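Side-chain contacts in short-chain-enoyl-CoA hydratase (Clostridium acetobutylicum, PDB 5Z7R), which catalyses the reversible hydration of short-chain enoyl-CoA such as crotonyl-CoA, with hexenoyl-CoA as its longest reported substrate: residues E9-K13 / V14-T18; E44-S47 / E48-A51; A192-I195 / A196-V200; E235-T239 / E240-D244. One frame throughout, in Å; residues are numbered along the deposited sequence.

Contact 1 of 4, residues E9-K13 / V14-T18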
loop_
_atom_site.group_PDB
_atom_site.type_symbol
_atom_site.label_atom_id
_atom_site.label_comp_id
_atom_site.label_asym_id
_atom_site.label_seq_id
_atom_site.Cartn_x
_atom_site.Cartn_y
_atom_site.Cartn_z
ATOM N N GLU A 9 1.088 -36.993 -10.806
ATOM C CA GLU A 9 2.207 -37.951 -10.769
ATOM C C GLU A 9 3.403 -37.410 -10.005
ATOM O O GLU A 9 3.615 -36.215 -9.974
ATOM C CB GLU A 9 2.664 -38.271 -12.185
ATOM C CG GLU A 9 1.542 -38.332 -13.201
ATOM C CD GLU A 9 2.008 -38.867 -14.533
ATOM O OE1 GLU A 9 2.514 -40.015 -14.586
ATOM O OE2 GLU A 9 1.862 -38.143 -15.538
ATOM N N LYS A 10 4.190 -38.296 -9.408
ATOM C CA LYS A 10 5.263 -37.922 -8.496
ATOM C C LYS A 10 6.532 -38.651 -8.951
ATOM O O LYS A 10 6.599 -39.876 -8.924
ATOM C CB LYS A 10 4.920 -38.309 -7.043
ATOM C CG LYS A 10 3.514 -37.906 -6.556
ATOM C CD LYS A 10 2.836 -38.971 -5.661
ATOM C CE LYS A 10 1.312 -39.125 -5.862
ATOM N NZ LYS A 10 0.473 -38.362 -4.888
ATOM N N GLU A 11 7.537 -37.888 -9.359
ATOM C CA GLU A 11 8.772 -38.404 -9.941
ATOM C C GLU A 11 9.944 -38.007 -9.039
ATOM O O GLU A 11 10.573 -36.969 -9.233
ATOM C CB GLU A 11 8.950 -37.825 -11.359
ATOM C CG GLU A 11 7.654 -37.764 -12.192
ATOM C CD GLU A 11 7.812 -37.041 -13.526
ATOM O OE1 GLU A 11 8.850 -36.359 -13.709
ATOM O OE2 GLU A 11 6.894 -37.157 -14.388
ATOM N N GLY A 12 10.220 -38.834 -8.037
ATOM C CA GLY A 12 11.253 -38.526 -7.052
ATOM C C GLY A 12 10.787 -37.421 -6.116
ATOM O O GLY A 12 10.125 -37.682 -5.099
ATOM N N LYS A 13 11.122 -36.180 -6.449
ATOM C CA LYS A 13 10.703 -35.057 -5.627
ATOM C C LYS A 13 9.898 -34.020 -6.415
ATOM O O LYS A 13 9.614 -32.931 -5.895
ATOM C CB LYS A 13 11.912 -34.417 -4.925
ATOM C CG LYS A 13 12.721 -35.371 -4.042
ATOM C CD LYS A 13 13.787 -34.653 -3.210
ATOM C CE LYS A 13 15.027 -35.508 -2.925
ATOM N NZ LYS A 13 14.876 -36.451 -1.775
ATOM N N VAL A 14 9.484 -34.351 -7.636
ATOM C CA VAL A 14 8.667 -33.409 -8.401
ATOM C C VAL A 14 7.329 -33.988 -8.820
ATOM O O VAL A 14 7.245 -35.113 -9.264
ATOM C CB VAL A 14 9.416 -32.763 -9.618
ATOM C CG1 VAL A 14 10.747 -33.416 -9.900
ATOM C CG2 VAL A 14 8.563 -32.696 -10.881
ATOM N N ALA A 15 6.280 -33.194 -8.708
ATOM C CA ALA A 15 4.983 -33.633 -9.140
ATOM C C ALA A 15 4.606 -32.946 -10.417
ATOM O O ALA A 15 4.737 -31.728 -10.531
ATOM C CB ALA A 15 3.949 -33.339 -8.075
ATOM N N VAL A 16 4.109 -33.725 -11.369
ATOM C CA VAL A 16 3.596 -33.211 -12.602
ATOM C C VAL A 16 2.085 -33.272 -12.541
ATOM O O VAL A 16 1.497 -34.303 -12.223
ATOM C CB VAL A 16 4.119 -34.031 -13.799
ATOM C CG1 VAL A 16 3.721 -33.396 -15.114
ATOM C CG2 VAL A 16 5.631 -34.175 -13.716
ATOM N N VAL A 17 1.456 -32.166 -12.852
ATOM C CA VAL A 17 0.029 -32.085 -12.800
ATOM C C VAL A 17 -0.336 -31.764 -14.202
ATOM O O VAL A 17 0.231 -30.852 -14.794
ATOM C CB VAL A 17 -0.420 -30.980 -11.836
ATOM C CG1 VAL A 17 -1.929 -30.815 -11.824
ATOM C CG2 VAL A 17 0.064 -31.277 -10.427
ATOM N N THR A 18 -1.262 -32.522 -14.753
ATOM C CA THR A 18 -1.611 -32.374 -16.155
ATOM C C THR A 18 -3.086 -32.247 -16.233
ATOM O O THR A 18 -3.808 -33.140 -15.785
ATOM C CB THR A 18 -1.208 -33.606 -17.017
ATOM O OG1 THR A 18 0.202 -33.872 -16.905
ATOM C CG2 THR A 18 -1.543 -33.369 -18.421
#

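Contact 2 of 4, residues E44-S47 / E48-A51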
loop_
_atom_site.group_PDB
_atom_site.type_symbol
_atom_site.label_atom_id
_atom_site.label_comp_id
_atom_site.label_asym_id
_atom_site.label_seq_id
_atom_site.Cartn_x
_atom_site.Cartn_y
_atom_site.Cartn_z
ATOM N N GLU A 44 0.188 -29.945 -1.272
ATOM C CA GLU A 44 0.484 -29.242 -0.030
ATOM C C GLU A 44 0.960 -30.189 1.075
ATOM O O GLU A 44 1.953 -29.905 1.728
ATOM C CB GLU A 44 -0.718 -28.419 0.443
ATOM C CG GLU A 44 -0.894 -27.090 -0.291
ATOM C CD GLU A 44 -2.054 -26.256 0.232
ATOM O OE1 GLU A 44 -2.843 -26.771 1.063
ATOM O OE2 GLU A 44 -2.190 -25.080 -0.187
ATOM N N ASN A 45 0.284 -31.323 1.268
ATOM C CA ASN A 45 0.636 -32.232 2.385
ATOM C C ASN A 45 1.789 -33.175 2.085
ATOM O O ASN A 45 2.334 -33.777 3.014
ATOM C CB ASN A 45 -0.579 -33.038 2.859
ATOM C CG ASN A 45 -1.790 -32.163 3.066
ATOM O OD1 ASN A 45 -1.666 -30.988 3.461
ATOM N ND2 ASN A 45 -2.967 -32.699 2.752
ATOM N N ASP A 46 2.183 -33.281 0.813
ATOM C CA ASP A 46 3.266 -34.184 0.425
ATOM C C ASP A 46 4.646 -33.537 0.440
ATOM O O ASP A 46 5.059 -32.895 -0.521
ATOM C CB ASP A 46 2.987 -34.784 -0.947
ATOM C CG ASP A 46 3.861 -36.006 -1.245
ATOM O OD1 ASP A 46 5.001 -36.103 -0.732
ATOM O OD2 ASP A 46 3.390 -36.861 -2.006
ATOM N N SER A 47 5.380 -33.750 1.525
ATOM C CA SER A 47 6.667 -33.109 1.706
ATOM C C SER A 47 7.777 -33.767 0.875
ATOM O O SER A 47 8.879 -33.225 0.784
ATOM C CB SER A 47 7.034 -33.026 3.191
ATOM O OG SER A 47 6.837 -34.262 3.824
ATOM N N GLU A 48 7.484 -34.911 0.251
ATOM C CA GLU A 48 8.401 -35.482 -0.733
ATOM C C GLU A 48 8.359 -34.690 -2.044
ATOM O O GLU A 48 9.331 -34.696 -2.802
ATOM C CB GLU A 48 8.110 -36.971 -0.967
ATOM C CG GLU A 48 8.703 -37.885 0.116
ATOM C CD GLU A 48 8.233 -39.341 0.011
ATOM O OE1 GLU A 48 7.456 -39.678 -0.913
ATOM O OE2 GLU A 48 8.641 -40.160 0.867
ATOM N N VAL A 49 7.240 -34.009 -2.297
ATOM C CA VAL A 49 7.101 -33.083 -3.434
ATOM C C VAL A 49 7.697 -31.714 -3.130
ATOM O O VAL A 49 7.218 -31.010 -2.244
ATOM C CB VAL A 49 5.631 -32.829 -3.764
ATOM C CG1 VAL A 49 5.523 -31.830 -4.901
ATOM C CG2 VAL A 49 4.938 -34.142 -4.099
ATOM N N LEU A 50 8.748 -31.349 -3.856
ATOM C CA LEU A 50 9.433 -30.070 -3.651
ATOM C C LEU A 50 9.336 -29.171 -4.881
ATOM O O LEU A 50 9.876 -28.077 -4.882
ATOM C CB LEU A 50 10.894 -30.303 -3.332
ATOM C CG LEU A 50 11.185 -31.070 -2.076
ATOM C CD1 LEU A 50 12.666 -31.392 -2.057
ATOM C CD2 LEU A 50 10.806 -30.298 -0.836
ATOM N N ALA A 51 8.694 -29.630 -5.940
ATOM C CA ALA A 51 8.381 -28.743 -7.030
ATOM C C ALA A 51 7.241 -29.315 -7.845
ATOM O O ALA A 51 6.898 -30.494 -7.721
ATOM C CB ALA A 51 9.606 -28.478 -7.894
#

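Contact 3 of 4, residues A192-I195 / A196-V200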
loop_
_atom_site.group_PDB
_atom_site.type_symbol
_atom_site.label_atom_id
_atom_site.label_comp_id
_atom_site.label_asym_id
_atom_site.label_seq_id
_atom_site.Cartn_x
_atom_site.Cartn_y
_atom_site.Cartn_z
ATOM N N ALA A 192 11.358 -28.030 -18.503
ATOM C CA ALA A 192 10.667 -27.968 -17.201
ATOM C C ALA A 192 11.311 -28.824 -16.125
ATOM O O ALA A 192 11.531 -28.348 -14.997
ATOM C CB ALA A 192 9.238 -28.380 -17.362
ATOM N N LYS A 193 11.626 -30.081 -16.478
ATOM C CA LYS A 193 12.155 -31.047 -15.523
ATOM C C LYS A 193 13.538 -30.691 -15.121
ATOM O O LYS A 193 13.908 -30.908 -13.972
ATOM C CB LYS A 193 12.112 -32.504 -16.039
ATOM C CG LYS A 193 10.706 -33.096 -16.121
ATOM C CD LYS A 193 10.637 -34.616 -16.234
ATOM C CE LYS A 193 9.660 -35.060 -17.333
ATOM N NZ LYS A 193 8.721 -36.133 -16.906
ATOM N N GLU A 194 14.322 -30.127 -16.036
ATOM C CA GLU A 194 15.659 -29.715 -15.629
ATOM C C GLU A 194 15.593 -28.455 -14.766
ATOM O O GLU A 194 16.318 -28.352 -13.768
ATOM C CB GLU A 194 16.649 -29.632 -16.809
ATOM C CG GLU A 194 16.508 -28.471 -17.778
ATOM C CD GLU A 194 16.964 -28.798 -19.213
ATOM O OE1 GLU A 194 17.389 -27.851 -19.931
ATOM O OE2 GLU A 194 16.869 -29.983 -19.644
ATOM N N ILE A 195 14.675 -27.535 -15.068
ATOM C CA ILE A 195 14.430 -26.430 -14.115
ATOM C C ILE A 195 13.973 -26.996 -12.758
ATOM O O ILE A 195 14.569 -26.721 -11.746
ATOM C CB ILE A 195 13.434 -25.393 -14.655
ATOM C CG1 ILE A 195 14.051 -24.670 -15.841
ATOM C CG2 ILE A 195 13.050 -24.389 -13.555
ATOM C CD1 ILE A 195 13.042 -24.013 -16.760
ATOM N N ALA A 196 12.953 -27.837 -12.758
ATOM C CA ALA A 196 12.456 -28.430 -11.517
ATOM C C ALA A 196 13.547 -29.130 -10.749
ATOM O O ALA A 196 13.628 -29.025 -9.520
ATOM C CB ALA A 196 11.344 -29.397 -11.824
ATOM N N ASN A 197 14.421 -29.816 -11.492
ATOM C CA ASN A 197 15.454 -30.638 -10.875
ATOM C C ASN A 197 16.528 -29.813 -10.195
ATOM O O ASN A 197 16.933 -30.138 -9.092
ATOM C CB ASN A 197 16.024 -31.658 -11.887
ATOM C CG ASN A 197 14.988 -32.718 -12.263
ATOM O OD1 ASN A 197 14.292 -33.257 -11.393
ATOM N ND2 ASN A 197 14.856 -33.001 -13.558
ATOM N N LYS A 198 16.968 -28.734 -10.838
ATOM C CA LYS A 198 17.859 -27.783 -10.166
ATOM C C LYS A 198 17.175 -27.290 -8.911
ATOM O O LYS A 198 17.762 -27.337 -7.840
ATOM C CB LYS A 198 18.250 -26.574 -11.041
ATOM C CG LYS A 198 18.641 -26.941 -12.455
ATOM C CD LYS A 198 19.410 -25.846 -13.173
ATOM C CE LYS A 198 19.740 -26.229 -14.630
ATOM N NZ LYS A 198 18.658 -25.878 -15.611
ATOM N N ILE A 199 15.926 -26.834 -9.024
ATOM C CA ILE A 199 15.247 -26.316 -7.825
ATOM C C ILE A 199 15.291 -27.326 -6.672
ATOM O O ILE A 199 15.578 -26.994 -5.511
ATOM C CB ILE A 199 13.798 -25.928 -8.117
ATOM C CG1 ILE A 199 13.799 -24.730 -9.098
ATOM C CG2 ILE A 199 13.067 -25.650 -6.805
ATOM C CD1 ILE A 199 12.434 -24.245 -9.557
ATOM N N VAL A 200 15.015 -28.573 -7.015
ATOM C CA VAL A 200 14.932 -29.670 -6.028
ATOM C C VAL A 200 16.278 -30.016 -5.367
ATOM O O VAL A 200 16.313 -30.438 -4.219
ATOM C CB VAL A 200 14.304 -30.897 -6.715
ATOM C CG1 VAL A 200 14.566 -32.163 -5.935
ATOM C CG2 VAL A 200 12.811 -30.660 -6.927
#

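Contact 4 of 4, residues E235-T239 / E240-D244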
loop_
_atom_site.group_PDB
_atom_site.type_symbol
_atom_site.label_atom_id
_atom_site.label_comp_id
_atom_site.label_asym_id
_atom_site.label_seq_id
_atom_site.Cartn_x
_atom_site.Cartn_y
_atom_site.Cartn_z
ATOM N N GLU A 235 15.375 -17.322 9.750
ATOM C CA GLU A 235 14.817 -18.661 9.966
ATOM C C GLU A 235 15.709 -19.741 9.322
ATOM O O GLU A 235 15.896 -20.791 9.900
ATOM C CB GLU A 235 13.360 -18.773 9.467
ATOM C CG GLU A 235 12.372 -17.935 10.273
ATOM C CD GLU A 235 10.987 -17.966 9.683
ATOM O OE1 GLU A 235 10.195 -18.789 10.161
ATOM O OE2 GLU A 235 10.693 -17.199 8.740
ATOM N N CYS A 236 16.284 -19.453 8.156
ATOM C CA CYS A 236 17.191 -20.390 7.501
ATOM C C CYS A 236 18.341 -20.803 8.409
ATOM O O CYS A 236 18.826 -21.934 8.333
ATOM C CB CYS A 236 17.756 -19.808 6.219
ATOM S SG CYS A 236 16.519 -19.468 4.958
ATOM N N PHE A 237 18.780 -19.909 9.277
ATOM C CA PHE A 237 19.854 -20.272 10.194
ATOM C C PHE A 237 19.427 -21.244 11.309
ATOM O O PHE A 237 20.251 -21.670 12.090
ATOM C CB PHE A 237 20.539 -19.018 10.744
ATOM C CG PHE A 237 21.389 -18.325 9.733
ATOM C CD1 PHE A 237 20.822 -17.430 8.813
ATOM C CD2 PHE A 237 22.763 -18.582 9.671
ATOM C CE1 PHE A 237 21.611 -16.797 7.861
ATOM C CE2 PHE A 237 23.558 -17.938 8.732
ATOM C CZ PHE A 237 22.985 -17.049 7.817
ATOM N N SER A 238 18.146 -21.601 11.378
ATOM C CA SER A 238 17.708 -22.623 12.321
ATOM C C SER A 238 17.858 -24.012 11.703
ATOM O O SER A 238 17.808 -24.973 12.436
ATOM C CB SER A 238 16.254 -22.410 12.808
ATOM O OG SER A 238 15.295 -22.910 11.881
ATOM N N THR A 239 18.026 -24.118 10.382
ATOM C CA THR A 239 18.088 -25.430 9.728
ATOM C C THR A 239 19.467 -26.057 9.714
ATOM O O THR A 239 20.504 -25.363 9.709
ATOM C CB THR A 239 17.663 -25.389 8.256
ATOM O OG1 THR A 239 18.659 -24.706 7.488
ATOM C CG2 THR A 239 16.330 -24.709 8.084
ATOM N N GLU A 240 19.465 -27.386 9.669
ATOM C CA GLU A 240 20.686 -28.143 9.399
ATOM C C GLU A 240 21.192 -27.911 7.979
ATOM O O GLU A 240 22.404 -27.874 7.768
ATOM C CB GLU A 240 20.482 -29.654 9.636
ATOM C CG GLU A 240 20.228 -30.015 11.083
ATOM C CD GLU A 240 21.296 -29.454 11.988
ATOM O OE1 GLU A 240 22.349 -30.104 12.096
ATOM O OE2 GLU A 240 21.098 -28.349 12.559
ATOM N N ASP A 241 20.289 -27.757 7.010
ATOM C CA ASP A 241 20.730 -27.579 5.639
ATOM C C ASP A 241 21.705 -26.419 5.514
ATOM O O ASP A 241 22.813 -26.590 5.005
ATOM C CB ASP A 241 19.551 -27.433 4.691
ATOM C CG ASP A 241 18.876 -28.764 4.398
ATOM O OD1 ASP A 241 19.481 -29.833 4.686
ATOM O OD2 ASP A 241 17.747 -28.745 3.868
ATOM N N GLN A 242 21.323 -25.258 6.022
ATOM C CA GLN A 242 22.228 -24.100 6.087
ATOM C C GLN A 242 23.623 -24.408 6.671
ATOM O O GLN A 242 24.646 -23.920 6.176
ATOM C CB GLN A 242 21.567 -22.981 6.911
ATOM C CG GLN A 242 22.455 -21.778 7.176
ATOM C CD GLN A 242 23.140 -21.809 8.529
ATOM O OE1 GLN A 242 22.558 -22.219 9.552
ATOM N NE2 GLN A 242 24.384 -21.346 8.551
ATOM N N LYS A 243 23.651 -25.171 7.755
ATOM C CA LYS A 243 24.906 -25.539 8.407
ATOM C C LYS A 243 25.759 -26.470 7.484
ATOM O O LYS A 243 26.979 -26.287 7.337
ATOM C CB LYS A 243 24.590 -26.167 9.771
ATOM C CG LYS A 243 25.746 -26.824 10.499
ATOM C CD LYS A 243 26.751 -25.819 11.038
ATOM C CE LYS A 243 27.739 -26.522 11.959
ATOM N NZ LYS A 243 28.633 -25.580 12.682
ATOM N N ASP A 244 25.103 -27.408 6.810
ATOM C CA ASP A 244 25.813 -28.402 6.013
ATOM C C ASP A 244 26.179 -27.900 4.618
ATOM O O ASP A 244 27.250 -28.219 4.116
ATOM C CB ASP A 244 25.008 -29.716 5.972
ATOM C CG ASP A 244 24.742 -30.282 7.384
ATOM O OD1 ASP A 244 25.425 -29.858 8.359
ATOM O OD2 ASP A 244 23.834 -31.123 7.519
#

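Contact 1 of 4, residues E9-K13 / V14-T18
V14 pairs with E11 where the antiparallel hairpin of strands 6-11 and 14-19 turns back. A type II' beta turn runs from E11 to V14, with G12 supplying the positive phi (73°) that this turn needs. The two backbone bonds of the E11-V14 pair are unequal. E11 N to V14 O is short at 2.8 Å, while V14 N to E11 O is 3.3 Å. The V14 methyl CG1 lies 3.6 Å from E11 O and also packs on N197 of helix 188-201.

A15 follows on the other face of the sheet, in a non-hydrogen-bonded pair with K10. Its CA-H approaches E9 O at 3.0 Å, and L8 and V49 lie beside its methyl. V17 shares this face and packs on strand 51-56, which flanks the hairpin.

Between them V16 turns to the face of V14 and forms a hydrogen-bonded pair with E9. E11 runs obliquely over V16. Its chain is extended beyond CG (chi2 173°), which carries the carboxylate to the valine. E11 OE1 makes a salt bridge with K193 NZ. The other oxygen, E11 OE2, lies 3.3 Å from V16 CG2.

Contact 2 of 4, residues E44-S47 / E48-A51
The D46 carboxylate has the V49 methyl CG2 over one face, with D46 CG and V49 CG2 3.6 Å apart. The two side chains cross at about a right angle. D46 OD1 points at the start of the next segment. E48 N donates to it at 2.9 Å and meets it nearly along the C-O axis. V49 N adds a weak bond to the same oxygen. The E48 carboxylate plane is turned 48° from that of D46. D46 OD1 and E48 OE1 are 4.3 Å apart, so two like charges lie near each other. The two donors to OD1 probably offset part of this repulsion.

The bond from E48 N makes an Asx turn, and it is superposed on a type I beta turn from D46 to V49. The backbone bond of that turn runs from V49 N to D46 O at 3.0 Å. D46 CG is anti to the backbone N (chi1 -164°), which swings OD1 forward over the amides of the turn. E48 CB also comes close, at 3.2 Å from D46 OD1. Farther on, L50 CD2 packs at 3.9 Å from S47 O.

The turn takes the chain from helix 30-45 into strand 51-56. K98, just ahead of strand 100-104, donates through NZ to D46 O. E44 forms a salt bridge with R92 of helix 76-95. L50 touches V200 of helix 188-201 and is bonded through its backbone to K13 in the hairpin of strands 6-11 and 14-19.

Contact 3 of 4, residues A192-I195 / A196-V200
E194 and K198 lie side by side on helix 188-201, one turn apart and pointing the same way. This is an i to i+4 pair on an alpha helix, and its backbone bond runs from K198 N to E194 O at 3.0 Å. E194 has its CG between the backbone N and the carbonyl carbon (chi1 74°). From there its chain is extended. K198 has its CG beside its own backbone N (chi1 -45°), which places K198 CG 3.0 Å from E194 O. The lysine chain bends only at its last torsion (chi4 87°). The bend leaves K198 NZ 4.0 Å from E194 CG. The charged ends stay farther apart, with E194 OE1 and K198 NZ 4.9 Å from each other. Any attraction between them is therefore probably modest.

The buried face of the helix carries I195, A196 and I199. I195 and A196 pack on I101 of strand 100-104. I195 also meets T164, and I199 meets F163, of a second subunit, so this face helps to join two copies of the protein. Both isoleucines have CG1 beside the backbone N and CG2 anti to it. Even so, the two side chains meet at an oblique angle. I199 CG1 passes 3.4 Å from I195 O. The apolar contact itself is between I195 CG2 and I199 CD1, at 4.0 Å.

Contact 4 of 4, residues E235-T239 / E240-D244
T239 is the N-cap of helix 240-253, and its side chain caps Q242 N just after the chain leaves helix 222-236. T239 OG1 accepts from Q242 N at 3.1 Å, and the bond is nearly straight (166°). T239 OG1 in turn donates to C236 O at 2.9 Å. C236 O also accepts from T239 N, the backbone bond of the type I turn from C236 to T239. A chi1 of 70° tucks OG1 back over its own backbone, within reach of both partners.

Q242 bends at its second torsion and crosses F237 at a slant. Q242 CG lies over one face of the ring, offset toward its rim. The amide and ring planes are 41° apart, so this is not a flat stack. Q242 NE2 comes to 3.4 Å from F237 CD2. It donates to K72 O of a second subunit, and K243 makes a salt bridge with E73 of that subunit. F233 meets the F237 ring edge-to-face.

The T239 hydroxyl is thus donor and acceptor at once. It caps an amide N in the first turn of helix 240-253 and gives C236 O a second donor. One hydroxyl so links the first residue of the turn to the start of the helix.

How the contacts relate
All four contacts are local, each between adjoining segments, and they follow one another along the chain without nesting or crossing. Contact 1 closes the hairpin of strands 6-11 and 14-19. Contact 2 closes the turn from helix 30-45 to strand 51-56, and its end pairs with the hairpin: K13 O is 2.7 Å from L50 N. Contact 3 lies within helix 188-201 and spans about two and a half turns. V200 of that helix touches K13 as well as A51, so contacts 1, 2 and 3 meet at one end of the sheet. Contact 4 stands apart, at the junction of helices 222-236 and 240-253, its centre about 22 Å from that of contact 3. Contacts 3 and 4 both touch a second subunit.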